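Local structure of phosphoserine aminotransferase (Bacillus circulans, 2C0R) at residues M35-M38 with E39-H42. The protein catalyses the reversible, pyridoxal phosphate-dependent transamination that interconverts 3-phosphohydroxypyruvate and phosphoserine in serine biosynthesis. The protein carries 1 engineered substitution. Residues are numbered along the deposited sequence; the frame is centred on the assembly and turned at random.
Sequences MSIM and EMSH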
ATOM      1  N   MET A  35       1.281  20.788   8.037  1.00 13.84           N
ATOM      2  CA  MET A  35       0.687  19.523   7.651  1.00 11.82           C
ATOM      3  C   MET A  35       1.730  18.417   7.895  1.00 11.60           C
ATOM      4  O   MET A  35       2.923  18.671   7.859  1.00 13.02           O
ATOM      5  CB  MET A  35       0.321  19.540   6.162  1.00 13.24           C
ATOM      6  CG  MET A  35      -0.877  20.401   5.822  1.00 14.33           C
ATOM      7  SD  MET A  35      -1.180  20.387   4.025  1.00 15.71           S
ATOM      8  CE  MET A  35       0.155  21.434   3.494  1.00 16.52           C
ATOM      9  N   SER A  36       1.222  17.221   8.126  1.00 10.98           N
ATOM     10  CA  SER A  36       2.055  16.025   8.061  1.00 11.93           C
ATOM     11  C   SER A  36       2.319  15.687   6.602  1.00 11.92           C
ATOM     12  O   SER A  36       1.485  16.014   5.758  1.00 12.02           O
ATOM     13  CB  SER A  36       1.277  14.884   8.715  1.00 12.67           C
ATOM     14  OG  SER A  36       2.030  13.677   8.557  1.00 15.01           O
ATOM     15  N   ILE A  37       3.435  15.034   6.295  1.00 12.20           N
ATOM     16  CA  ILE A  37       3.615  14.544   4.915  1.00 14.31           C
ATOM     17  C   ILE A  37       2.469  13.674   4.453  1.00 13.43           C
ATOM     18  O   ILE A  37       2.137  13.653   3.250  1.00 16.38           O
ATOM     19  CB  ILE A  37       4.940  13.759   4.783  1.00 14.31           C
ATOM     20  CG1 ILE A  37       5.341  13.534   3.310  1.00 17.08           C
ATOM     21  CG2 ILE A  37       4.885  12.444   5.526  1.00 18.18           C
ATOM     22  CD1 ILE A  37       5.726  14.844   2.661  1.00 14.64           C
ATOM     23  N   MET A  38       1.816  12.990   5.395  1.00 15.23           N
ATOM     24  CA  MET A  38       0.647  12.176   5.060  1.00 17.63           C
ATOM     25  C   MET A  38      -0.585  12.927   4.597  1.00 15.11           C
ATOM     26  O   MET A  38      -1.516  12.297   4.089  1.00 16.99           O
ATOM     27  CB  MET A  38       0.162  11.424   6.307  1.00 21.95           C
ATOM     28  CG  MET A  38       1.036  10.249   6.708  1.00 26.20           C
ATOM     29  SD  MET A  38       0.157   9.631   8.175  1.00 31.43           S
ATOM     30  CE  MET A  38       0.727   7.928   8.126  1.00 52.52           C
ATOM     31  N   GLU A  39      -0.622  14.228   4.851  1.00 12.14           N
ATOM     32  CA  GLU A  39      -1.823  14.987   4.552  1.00 12.96           C
ATOM     33  C   GLU A  39      -1.696  15.811   3.289  1.00 11.80           C
ATOM     34  O   GLU A  39      -2.598  16.630   3.037  1.00 15.49           O
ATOM     35  CB  GLU A  39      -2.117  15.950   5.728  1.00 12.03           C
ATOM     36  CG  GLU A  39      -2.380  15.245   7.037  1.00 11.17           C
ATOM     37  CD  GLU A  39      -2.531  16.307   8.118  1.00 11.38           C
ATOM     38  OE1 GLU A  39      -1.514  16.980   8.438  1.00 12.64           O
ATOM     39  OE2 GLU A  39      -3.661  16.480   8.617  1.00 12.12           O
ATOM     40  N   MET A  40      -0.592  15.647   2.589  1.00 14.15           N
ATOM     41  CA  MET A  40      -0.324  16.572   1.475  1.00 16.08           C
ATOM     42  C   MET A  40      -0.693  15.913   0.155  1.00 15.61           C
ATOM     43  O   MET A  40      -0.742  14.671   0.024  1.00 15.06           O
ATOM     44  CB  MET A  40       1.167  16.856   1.439  1.00 16.74           C
ATOM     45  CG  MET A  40       1.617  17.581   2.701  1.00 21.69           C
ATOM     46  SD  MET A  40       3.334  18.005   2.403  1.00 16.61           S
ATOM     47  CE  MET A  40       3.722  18.685   4.021  1.00 16.95           C
ATOM     48  N   SER A  41      -0.939  16.711  -0.866  1.00 13.67           N
ATOM     49  CA  SER A  41      -1.277  16.187  -2.170  1.00 14.88           C
ATOM     50  C   SER A  41      -0.100  15.432  -2.761  1.00 13.59           C
ATOM     51  O   SER A  41       1.035  15.930  -2.708  1.00 12.94           O
ATOM     52  CB  SER A  41      -1.596  17.377  -3.088  1.00 14.59           C
ATOM     53  OG  SER A  41      -1.903  16.864  -4.401  1.00 17.09           O
ATOM     54  N   HIS A  42      -0.401  14.308  -3.389  1.00 11.93           N
ATOM     55  CA  HIS A  42       0.652  13.578  -4.111  1.00 12.88           C
ATOM     56  C   HIS A  42       1.032  14.284  -5.391  1.00 12.74           C
ATOM     57  O   HIS A  42       2.073  13.915  -5.953  1.00 13.97           O
ATOM     58  CB  HIS A  42       0.269  12.134  -4.388  1.00 13.47           C
ATOM     59  CG  HIS A  42      -0.956  12.010  -5.229  1.00 14.54           C
ATOM     60  ND1 HIS A  42      -2.160  12.554  -4.826  1.00 19.98           N
ATOM     61  CD2 HIS A  42      -1.165  11.443  -6.428  1.00 14.20           C
ATOM     62  CE1 HIS A  42      -3.055  12.293  -5.776  1.00 20.05           C
ATOM     63  NE2 HIS A  42      -2.465  11.608  -6.749  1.00 16.80           N
TER
HETATM   64  O   HOH W   1       0.621  12.572   1.238  1.00 19.71           O
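Glu-39 reaches back along its own chain to Ser-36: its OE1 accepts a hydrogen bond from the backbone N of Ser-36 at 2.8 Å, nearly straight at 170°, through the anti lone pair, the one turned away from OE2. Glu-39 CG stands beside its backbone N (chi1 -62°) and the chain runs extended to the carboxylate, passing Ser-36 CB on the way. The return bond is made by backbone: Glu-39 N donates to Ser-36 O at 2.9 Å, arriving well above the carbonyl plane. Together the two bonds tie the residues to each other in both directions around a short 3-10 turn. A weak bond of 3.4 Å from Met-40 N to Ile-37 O extends it, and a water donates to both Ile-37 O and Met-40 O.

Met-40 carries the apolar side. Its extended chain lays CG against Ser-36 O (3.4 Å), brings SD to Ile-37 CD1 at 4.0 Å with the two side chains roughly perpendicular, and sets CE 4.1 Å from Met-35 CB.

Behind this first shell, a chi1 of 175° swings the Ser-36 hydroxyl beside its carbonyl carbon, where OG accepts from Met-38 N at 3.2 Å, an ST turn, and also bonds Phe-27 O. Across the dimer interface, Arg-4 of the second subunit forms a salt bridge with OE1, and the backbone N of Leu-15 of that subunit hydrogen-bonds OE2. Cutting Glu-39 back to alanine would probably leave Ser-36 N without this acceptor and take a charge partner from Arg-4 of the second subunit.

The turn belongs to the interface loop joining helices 17-25 and 45-61, which leads on to Arg-43, by similarity a glutamate-binding residue. Met-40 touches Val-46 of helix 45-61, while Ile-37 packs on Phe-243 and Tyr-246 of helix 242-257.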